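Long-range contacts in major capsid protein (Paramecium bursaria Chlorella virus 1, PDB 5TIP), which self-assembles as trimers into the large icosahedral capsid of the virus, forming most of its glycoprotein shell: residues P257-F265 with G349-P359; A310-N320 with I373-K383. One frame throughout, in Å; residues are numbered along the deposited sequence.

Interaction 1: residues P257-F265 with G349-P359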
loop_
_atom_site.group_PDB
_atom_site.type_symbol
_atom_site.label_atom_id
_atom_site.label_comp_id
_atom_site.label_asym_id
_atom_site.label_seq_id
_atom_site.Cartn_x
_atom_site.Cartn_y
_atom_site.Cartn_z
ATOM N N PRO A 257 17.446 12.778 21.279
ATOM C CA PRO A 257 17.208 11.409 20.795
ATOM C C PRO A 257 16.709 11.415 19.358
ATOM O O PRO A 257 15.634 11.940 19.056
ATOM C CB PRO A 257 16.148 10.874 21.765
ATOM C CG PRO A 257 16.340 11.672 23.005
ATOM C CD PRO A 257 16.732 13.044 22.540
ATOM N N THR A 258 17.498 10.817 18.469
ATOM C CA THR A 258 17.267 10.876 17.033
ATOM C C THR A 258 16.727 9.542 16.535
ATOM O O THR A 258 17.271 8.484 16.868
ATOM C CB THR A 258 18.561 11.232 16.295
ATOM O OG1 THR A 258 19.020 12.517 16.734
ATOM C CG2 THR A 258 18.337 11.270 14.792
ATOM N N LYS A 259 15.663 9.600 15.730
ATOM C CA LYS A 259 15.055 8.386 15.193
ATOM C C LYS A 259 15.868 7.803 14.045
ATOM O O LYS A 259 16.076 6.587 13.986
ATOM C CB LYS A 259 13.630 8.675 14.721
ATOM C CG LYS A 259 12.782 9.435 15.715
ATOM C CD LYS A 259 11.426 9.772 15.121
ATOM C CE LYS A 259 10.661 8.512 14.754
ATOM N NZ LYS A 259 9.307 8.828 14.227
ATOM N N TYR A 260 16.322 8.645 13.121
ATOM C CA TYR A 260 17.020 8.164 11.940
ATOM C C TYR A 260 17.842 9.294 11.341
ATOM O O TYR A 260 17.642 10.470 11.654
ATOM C CB TYR A 260 16.038 7.600 10.903
ATOM C CG TYR A 260 14.981 8.587 10.447
ATOM C CD1 TYR A 260 15.227 9.469 9.402
ATOM C CD2 TYR A 260 13.736 8.634 11.062
ATOM C CE1 TYR A 260 14.264 10.370 8.985
ATOM C CE2 TYR A 260 12.767 9.531 10.650
ATOM C CZ TYR A 260 13.036 10.396 9.611
ATOM O OH TYR A 260 12.077 11.292 9.196
ATOM N N LEU A 261 18.781 8.914 10.480
ATOM C CA LEU A 261 19.522 9.844 9.643
ATOM C C LEU A 261 19.182 9.588 8.181
ATOM O O LEU A 261 19.110 8.436 7.745
ATOM C CB LEU A 261 21.032 9.708 9.854
ATOM C CG LEU A 261 21.581 9.941 11.261
ATOM C CD1 LEU A 261 23.097 9.824 11.256
ATOM C CD2 LEU A 261 21.151 11.296 11.789
ATOM N N ALA A 262 18.963 10.663 7.432
ATOM C CA ALA A 262 18.691 10.579 6.005
ATOM C C ALA A 262 19.564 11.588 5.275
ATOM O O ALA A 262 19.688 12.737 5.710
ATOM C CB ALA A 262 17.215 10.841 5.697
ATOM N N TRP A 263 20.173 11.160 4.171
ATOM C CA TRP A 263 21.063 12.052 3.445
ATOM C C TRP A 263 20.994 11.761 1.952
ATOM O O TRP A 263 20.510 10.711 1.522
ATOM C CB TRP A 263 22.505 11.954 3.968
ATOM C CG TRP A 263 23.205 10.652 3.705
ATOM C CD1 TRP A 263 24.072 10.380 2.689
ATOM C CD2 TRP A 263 23.107 9.450 4.481
ATOM N NE1 TRP A 263 24.520 9.084 2.781
ATOM C CE2 TRP A 263 23.942 8.492 3.873
ATOM C CE3 TRP A 263 22.393 9.091 5.627
ATOM C CZ2 TRP A 263 24.081 7.199 4.371
ATOM C CZ3 TRP A 263 22.532 7.807 6.121
ATOM C CH2 TRP A 263 23.368 6.877 5.492
ATOM N N ASN A 264 21.475 12.724 1.166
ATOM C CA ASN A 264 21.540 12.591 -0.282
ATOM C C ASN A 264 22.690 13.438 -0.809
ATOM O O ASN A 264 23.169 14.357 -0.141
ATOM C CB ASN A 264 20.220 13.004 -0.955
ATOM C CG ASN A 264 19.864 14.466 -0.720
ATOM O OD1 ASN A 264 20.532 15.372 -1.218
ATOM N ND2 ASN A 264 18.791 14.699 0.027
ATOM N N PHE A 265 23.128 13.115 -2.026
ATOM C CA PHE A 265 24.120 13.898 -2.755
ATOM C C PHE A 265 23.412 14.551 -3.935
ATOM O O PHE A 265 22.975 13.861 -4.861
ATOM C CB PHE A 265 25.283 13.025 -3.220
ATOM C CG PHE A 265 25.973 12.293 -2.105
ATOM C CD1 PHE A 265 27.024 12.877 -1.419
ATOM C CD2 PHE A 265 25.570 11.020 -1.743
ATOM C CE1 PHE A 265 27.657 12.204 -0.393
ATOM C CE2 PHE A 265 26.199 10.344 -0.719
ATOM C CZ PHE A 265 27.244 10.937 -0.044
ATOM N N GLY A 349 20.151 7.351 -4.712
ATOM C CA GLY A 349 20.678 8.627 -4.289
ATOM C C GLY A 349 20.145 9.135 -2.970
ATOM O O GLY A 349 20.642 10.153 -2.473
ATOM N N VAL A 350 19.155 8.465 -2.388
ATOM C CA VAL A 350 18.620 8.808 -1.076
ATOM C C VAL A 350 18.942 7.663 -0.129
ATOM O O VAL A 350 18.667 6.498 -0.439
ATOM C CB VAL A 350 17.105 9.072 -1.131
ATOM C CG1 VAL A 350 16.591 9.485 0.237
ATOM C CG2 VAL A 350 16.788 10.137 -2.165
ATOM N N TYR A 351 19.525 7.992 1.021
ATOM C CA TYR A 351 20.039 6.990 1.940
ATOM C C TYR A 351 19.451 7.201 3.327
ATOM O O TYR A 351 19.084 8.316 3.703
ATOM C CB TYR A 351 21.567 7.031 2.000
ATOM C CG TYR A 351 22.222 6.983 0.638
ATOM C CD1 TYR A 351 22.512 5.770 0.029
ATOM C CD2 TYR A 351 22.541 8.151 -0.042
ATOM C CE1 TYR A 351 23.105 5.722 -1.217
ATOM C CE2 TYR A 351 23.133 8.112 -1.289
ATOM C CZ TYR A 351 23.412 6.894 -1.870
ATOM O OH TYR A 351 24.004 6.849 -3.110
ATOM N N LEU A 352 19.372 6.108 4.083
ATOM C CA LEU A 352 18.751 6.108 5.397
ATOM C C LEU A 352 19.523 5.193 6.334
ATOM O O LEU A 352 19.974 4.118 5.932
ATOM C CB LEU A 352 17.289 5.642 5.313
ATOM C CG LEU A 352 16.555 5.332 6.620
ATOM C CD1 LEU A 352 16.116 6.613 7.314
ATOM C CD2 LEU A 352 15.371 4.412 6.370
ATOM N N TYR A 353 19.676 5.629 7.581
ATOM C CA TYR A 353 20.062 4.746 8.674
ATOM C C TYR A 353 19.133 5.016 9.843
ATOM O O TYR A 353 19.097 6.134 10.365
ATOM C CB TYR A 353 21.520 4.940 9.093
ATOM C CG TYR A 353 21.937 3.940 10.149
ATOM C CD1 TYR A 353 22.219 2.624 9.808
ATOM C CD2 TYR A 353 22.023 4.304 11.487
ATOM C CE1 TYR A 353 22.586 1.701 10.767
ATOM C CE2 TYR A 353 22.392 3.387 12.454
ATOM C CZ TYR A 353 22.673 2.087 12.087
ATOM O OH TYR A 353 23.041 1.169 13.043
ATOM N N SER A 354 18.389 3.996 10.254
ATOM C CA SER A 354 17.368 4.139 11.278
ATOM C C SER A 354 17.878 3.611 12.610
ATOM O O SER A 354 18.416 2.501 12.682
ATOM C CB SER A 354 16.092 3.399 10.873
ATOM O OG SER A 354 15.105 3.497 11.884
ATOM N N PHE A 355 17.715 4.413 13.659
ATOM C CA PHE A 355 17.899 3.937 15.021
ATOM C C PHE A 355 16.614 3.375 15.605
ATOM O O PHE A 355 16.636 2.837 16.716
ATOM C CB PHE A 355 18.407 5.068 15.922
ATOM C CG PHE A 355 19.613 5.780 15.383
ATOM C CD1 PHE A 355 20.868 5.199 15.447
ATOM C CD2 PHE A 355 19.488 7.037 14.816
ATOM C CE1 PHE A 355 21.972 5.857 14.948
ATOM C CE2 PHE A 355 20.588 7.699 14.318
ATOM C CZ PHE A 355 21.831 7.110 14.383
ATOM N N ALA A 356 15.507 3.479 14.875
ATOM C CA ALA A 356 14.193 3.070 15.338
ATOM C C ALA A 356 13.712 1.860 14.553
ATOM O O ALA A 356 14.095 1.654 13.397
ATOM C CB ALA A 356 13.179 4.208 15.191
ATOM N N LEU A 357 12.858 1.064 15.195
ATOM C CA LEU A 357 12.262 -0.079 14.514
ATOM C C LEU A 357 11.216 0.363 13.499
ATOM O O LEU A 357 11.066 -0.273 12.451
ATOM C CB LEU A 357 11.645 -1.031 15.537
ATOM C CG LEU A 357 12.615 -1.665 16.536
ATOM C CD1 LEU A 357 11.852 -2.305 17.682
ATOM C CD2 LEU A 357 13.505 -2.686 15.849
ATOM N N LYS A 358 10.497 1.447 13.786
ATOM C CA LYS A 358 9.480 1.995 12.888
ATOM C C LYS A 358 9.686 3.501 12.798
ATOM O O LYS A 358 9.012 4.276 13.490
ATOM C CB LYS A 358 8.070 1.659 13.373
ATOM C CG LYS A 358 7.773 0.170 13.456
ATOM C CD LYS A 358 6.344 -0.098 13.911
ATOM C CE LYS A 358 5.344 0.063 12.769
ATOM N NZ LYS A 358 5.082 1.480 12.387
ATOM N N PRO A 359 10.616 3.952 11.951
ATOM C CA PRO A 359 10.894 5.396 11.875
ATOM C C PRO A 359 9.723 6.223 11.371
ATOM O O PRO A 359 9.630 7.409 11.708
ATOM C CB PRO A 359 12.089 5.469 10.912
ATOM C CG PRO A 359 11.995 4.223 10.100
ATOM C CD PRO A 359 11.461 3.176 11.030
HETATM O O HOH W 1 22.818 11.015 -3.759
#
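Two antiparallel strands of one sheet of the second jelly-roll domain meet here, Trp263 pairing with Tyr351 and Leu261 with Tyr353 as hydrogen-bonded pairs. Leu261 N reaches Tyr353 O at 2.8 Å, almost straight, and each of these pairs is closed by the return bond. At the end of the pairing Phe355 N still donates to Lys259 O, 2.7 Å but bent to 139°. On the face carrying Leu261, Trp263 and Tyr351, the indole lies across the tyrosine: Tyr351 CB sits over its six-membered ring, 3.6 Å from the centroid, while the phenol is slid toward the pyrrole side, planes 21° apart with little overlap. Trp263 CG stands between its backbone N and carbonyl carbon (chi1 68°), which swings the indole over the neighbouring strand. Tyr351 CE2 comes in at the edge of the Phe265 ring, 3.8 Å from CD2. On the other face the Tyr260 ring meets Leu352 CD1 through CD1 (3.6 Å) and Pro359 CB through CD2, with helix 109-119 packed beyond. Lys259, bent at chi3, sends NZ to Pro359 O (2.9 Å), from above the carbonyl plane; the same ammonium forms a salt bridge with Glu228 and bonds Gly361 O. This grip ties the loop after strand 350-354 to strand 257-265, and would probably favour the charged form of the buried lysine.

Interaction 2: residues A310-N320 with I373-K383; sequences AVLDSAKIQLN and IDNATLSLTYK
Val311 O and Lys383 N begin the backbone bonding at 2.9 Å, nearly linear, and Asn320 N closes it on Asn375 O at 2.6 Å. Between them, paired bonds join Ser314 with Thr381, Lys316 with Ser379 and Gln318 with Thr377. The register slips once: Thr381 O takes both Asp313 N (2.8 Å) and Ser314 N (3.1 Å). Side-chain polar contacts gather at the ends and on the face of Ser314 and Thr381. Asn320 OD1 accepts Asn375 N at 2.9 Å, mimicking a further backbone carbonyl, while its ND2 and Asp374 N share a water. Another water joins Ser314 OG to Thr381 OG1. The extended Lys383 chain runs past Asp313 CB to a weak bond with Ala310 O, its ammonium being held mainly by a salt bridge to Glu307. Apolar contacts gather on the face of Ala315, Ile317, Leu378 and Leu380. Leu380 CD2 touches Ala315 CB and the incoming Leu312 CD1 (3.7 Å), Ile317 CG1 meets Leu378 CD1, and Ile373, from the loop before strand 376-382, crosses Leu319 at about a right angle. A polar, partly exposed face and a buried apolar one suit a strand pair of a jelly-roll beta-sandwich, here interrupted by a classic beta bulge at Asp313 and Ser314.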
loop_
_atom_site.group_PDB
_atom_site.type_symbol
_atom_site.label_atom_id
_atom_site.label_comp_id
_atom_site.label_asym_id
_atom_site.label_seq_id
_atom_site.Cartn_x
_atom_site.Cartn_y
_atom_site.Cartn_z
ATOM N N ALA A 310 24.055 6.249 -8.807
ATOM C CA ALA A 310 24.337 6.837 -7.505
ATOM C C ALA A 310 25.844 6.928 -7.286
ATOM O O ALA A 310 26.634 6.228 -7.927
ATOM C CB ALA A 310 23.678 6.020 -6.393
ATOM N N VAL A 311 26.246 7.802 -6.363
ATOM C CA VAL A 311 27.659 8.157 -6.261
ATOM C C VAL A 311 28.325 7.485 -5.065
ATOM O O VAL A 311 29.534 7.226 -5.079
ATOM C CB VAL A 311 27.825 9.687 -6.207
ATOM C CG1 VAL A 311 27.279 10.257 -4.905
ATOM C CG2 VAL A 311 29.278 10.087 -6.430
ATOM N N LEU A 312 27.550 7.191 -4.022
ATOM C CA LEU A 312 28.117 6.666 -2.785
ATOM C C LEU A 312 28.454 5.187 -2.943
ATOM O O LEU A 312 27.593 4.382 -3.314
ATOM C CB LEU A 312 27.149 6.873 -1.622
ATOM C CG LEU A 312 27.681 6.455 -0.248
ATOM C CD1 LEU A 312 28.947 7.224 0.113
ATOM C CD2 LEU A 312 26.621 6.624 0.833
ATOM N N ASP A 313 29.709 4.834 -2.671
ATOM C CA ASP A 313 30.141 3.441 -2.735
ATOM C C ASP A 313 29.926 2.711 -1.415
ATOM O O ASP A 313 29.338 1.626 -1.396
ATOM C CB ASP A 313 31.615 3.351 -3.138
ATOM C CG ASP A 313 32.126 1.925 -3.143
ATOM O OD1 ASP A 313 31.458 1.059 -3.746
ATOM O OD2 ASP A 313 33.189 1.666 -2.543
ATOM N N SER A 314 30.404 3.281 -0.312
ATOM C CA SER A 314 30.243 2.662 0.994
ATOM C C SER A 314 30.159 3.753 2.051
ATOM O O SER A 314 30.520 4.906 1.808
ATOM C CB SER A 314 31.391 1.694 1.304
ATOM O OG SER A 314 32.634 2.372 1.358
ATOM N N ALA A 315 29.675 3.375 3.233
ATOM C CA ALA A 315 29.525 4.344 4.308
ATOM C C ALA A 315 29.463 3.631 5.649
ATOM O O ALA A 315 29.060 2.468 5.734
ATOM C CB ALA A 315 28.273 5.207 4.113
ATOM N N LYS A 316 29.868 4.351 6.691
ATOM C CA LYS A 316 29.728 3.895 8.065
ATOM C C LYS A 316 29.699 5.122 8.962
ATOM O O LYS A 316 30.142 6.205 8.577
ATOM C CB LYS A 316 30.863 2.952 8.482
ATOM C CG LYS A 316 32.205 3.646 8.681
ATOM C CD LYS A 316 33.266 2.682 9.189
ATOM C CE LYS A 316 34.631 3.352 9.265
ATOM N NZ LYS A 316 35.693 2.396 9.685
ATOM N N ILE A 317 29.168 4.937 10.165
ATOM C CA ILE A 317 29.088 5.997 11.161
ATOM C C ILE A 317 30.049 5.665 12.290
ATOM O O ILE A 317 30.116 4.517 12.744
ATOM C CB ILE A 317 27.653 6.172 11.693
ATOM C CG1 ILE A 317 26.700 6.521 10.550
ATOM C CG2 ILE A 317 27.608 7.247 12.768
ATOM C CD1 ILE A 317 25.253 6.608 10.975
ATOM N N GLN A 318 30.802 6.666 12.734
ATOM C CA GLN A 318 31.730 6.515 13.843
ATOM C C GLN A 318 31.220 7.303 15.041
ATOM O O GLN A 318 30.787 8.453 14.904
ATOM C CB GLN A 318 33.136 6.985 13.461
ATOM C CG GLN A 318 33.809 6.131 12.395
ATOM C CD GLN A 318 35.285 6.448 12.233
ATOM O OE1 GLN A 318 35.956 6.837 13.190
ATOM N NE2 GLN A 318 35.798 6.284 11.017
ATOM N N LEU A 319 31.281 6.679 16.212
ATOM C CA LEU A 319 30.805 7.268 17.458
ATOM C C LEU A 319 31.999 7.380 18.393
ATOM O O LEU A 319 32.472 6.369 18.926
ATOM C CB LEU A 319 29.687 6.419 18.063
ATOM C CG LEU A 319 28.749 7.029 19.105
ATOM C CD1 LEU A 319 27.484 6.194 19.189
ATOM C CD2 LEU A 319 29.412 7.117 20.471
ATOM N N ASN A 320 32.484 8.608 18.586
ATOM C CA ASN A 320 33.659 8.874 19.413
ATOM C C ASN A 320 34.872 8.085 18.924
ATOM O O ASN A 320 35.625 7.512 19.713
ATOM C CB ASN A 320 33.374 8.588 20.889
ATOM C CG ASN A 320 32.330 9.522 21.469
ATOM O OD1 ASN A 320 32.260 10.695 21.101
ATOM N ND2 ASN A 320 31.506 9.004 22.374
ATOM N N ILE A 373 26.790 12.455 22.745
ATOM C CA ILE A 373 27.876 11.964 21.905
ATOM C C ILE A 373 28.742 13.155 21.530
ATOM O O ILE A 373 28.265 14.105 20.897
ATOM C CB ILE A 373 27.352 11.246 20.654
ATOM C CG1 ILE A 373 26.377 10.136 21.050
ATOM C CG2 ILE A 373 28.508 10.692 19.839
ATOM C CD1 ILE A 373 25.699 9.482 19.876
ATOM N N ASP A 374 30.018 13.103 21.921
ATOM C CA ASP A 374 30.922 14.208 21.624
ATOM C C ASP A 374 31.293 14.240 20.147
ATOM O O ASP A 374 31.317 15.312 19.533
ATOM C CB ASP A 374 32.178 14.103 22.490
ATOM C CG ASP A 374 31.916 14.455 23.941
ATOM O OD1 ASP A 374 30.954 15.206 24.206
ATOM O OD2 ASP A 374 32.673 13.984 24.816
ATOM N N ASN A 375 31.580 13.080 19.559
ATOM C CA ASN A 375 32.017 12.999 18.171
ATOM C C ASN A 375 31.194 11.941 17.451
ATOM O O ASN A 375 31.331 10.745 17.728
ATOM C CB ASN A 375 33.513 12.683 18.080
ATOM C CG ASN A 375 34.042 12.738 16.654
ATOM O OD1 ASN A 375 33.518 12.082 15.752
ATOM N ND2 ASN A 375 35.086 13.531 16.444
ATOM N N ALA A 376 30.345 12.382 16.529
ATOM C CA ALA A 376 29.630 11.502 15.617
ATOM C C ALA A 376 30.034 11.880 14.202
ATOM O O ALA A 376 29.925 13.048 13.815
ATOM C CB ALA A 376 28.115 11.615 15.794
ATOM N N THR A 377 30.492 10.899 13.433
ATOM C CA THR A 377 31.065 11.154 12.122
ATOM C C THR A 377 30.493 10.183 11.101
ATOM O O THR A 377 30.349 8.989 11.378
ATOM C CB THR A 377 32.595 11.033 12.162
ATOM O OG1 THR A 377 33.122 11.956 13.125
ATOM C CG2 THR A 377 33.197 11.333 10.801
ATOM N N LEU A 378 30.169 10.704 9.922
ATOM C CA LEU A 378 29.730 9.895 8.793
ATOM C C LEU A 378 30.909 9.720 7.842
ATOM O O LEU A 378 31.302 10.665 7.151
ATOM C CB LEU A 378 28.545 10.548 8.086
ATOM C CG LEU A 378 28.022 9.825 6.843
ATOM C CD1 LEU A 378 27.453 8.461 7.202
ATOM C CD2 LEU A 378 26.985 10.674 6.122
ATOM N N SER A 379 31.477 8.519 7.816
ATOM C CA SER A 379 32.614 8.217 6.957
ATOM C C SER A 379 32.097 7.738 5.606
ATOM O O SER A 379 31.382 6.733 5.531
ATOM C CB SER A 379 33.516 7.164 7.599
ATOM O OG SER A 379 34.659 6.914 6.802
ATOM N N LEU A 380 32.470 8.445 4.543
ATOM C CA LEU A 380 31.960 8.182 3.207
ATOM C C LEU A 380 33.089 7.747 2.284
ATOM O O LEU A 380 34.247 8.127 2.468
ATOM C CB LEU A 380 31.276 9.423 2.621
ATOM C CG LEU A 380 30.070 9.979 3.376
ATOM C CD1 LEU A 380 29.581 11.254 2.714
ATOM C CD2 LEU A 380 28.959 8.946 3.433
ATOM N N THR A 381 32.732 6.933 1.292
ATOM C CA THR A 381 33.640 6.554 0.218
ATOM C C THR A 381 32.854 6.554 -1.081
ATOM O O THR A 381 31.810 5.902 -1.175
ATOM C CB THR A 381 34.269 5.177 0.463
ATOM O OG1 THR A 381 35.057 5.215 1.660
ATOM C CG2 THR A 381 35.158 4.778 -0.708
ATOM N N TYR A 382 33.351 7.283 -2.073
ATOM C CA TYR A 382 32.641 7.469 -3.329
ATOM C C TYR A 382 33.133 6.486 -4.381
ATOM O O TYR A 382 34.257 5.981 -4.325
ATOM C CB TYR A 382 32.808 8.904 -3.836
ATOM C CG TYR A 382 32.355 9.946 -2.843
ATOM C CD1 TYR A 382 31.008 10.211 -2.655
ATOM C CD2 TYR A 382 33.274 10.656 -2.085
ATOM C CE1 TYR A 382 30.589 11.159 -1.746
ATOM C CE2 TYR A 382 32.863 11.606 -1.172
ATOM C CZ TYR A 382 31.519 11.853 -1.007
ATOM O OH TYR A 382 31.099 12.798 -0.099
ATOM N N LYS A 383 32.262 6.213 -5.347
ATOM C CA LYS A 383 32.645 5.405 -6.489
ATOM C C LYS A 383 33.595 6.186 -7.392
ATOM O O LYS A 383 33.719 7.411 -7.301
ATOM C CB LYS A 383 31.412 4.972 -7.281
ATOM C CG LYS A 383 30.387 4.200 -6.470
ATOM C CD LYS A 383 29.169 3.876 -7.316
ATOM C CE LYS A 383 28.095 3.175 -6.503
ATOM N NZ LYS A 383 26.871 2.934 -7.317
HETATM O O HOH W 2 33.512 3.775 3.924
HETATM O O HOH W 3 30.370 11.449 23.861
#

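The segments alternate along the chain, 257-265, 310-320, 349-359 and 373-383, so each pairing spans a segment of the other. Interaction 1 belongs to the sheet that also holds strand 412-426, interaction 2 to the sheet with strands 247-251 and 322-329, and their centres lie about 13 Å apart. The two sheets meet through side chains: Phe265 CE1 packs on Tyr382 CE1 at 3.4 Å, its CZ on Leu380 CD1, and the Tyr351 hydroxyl end lies against Ala310 and Leu312. The contacts therefore form facing layers of the second jelly roll. Both also touch the N-terminal region of a second subunit, and interaction 1 reaches the third as well, so this core lies against its neighbours in the trimer.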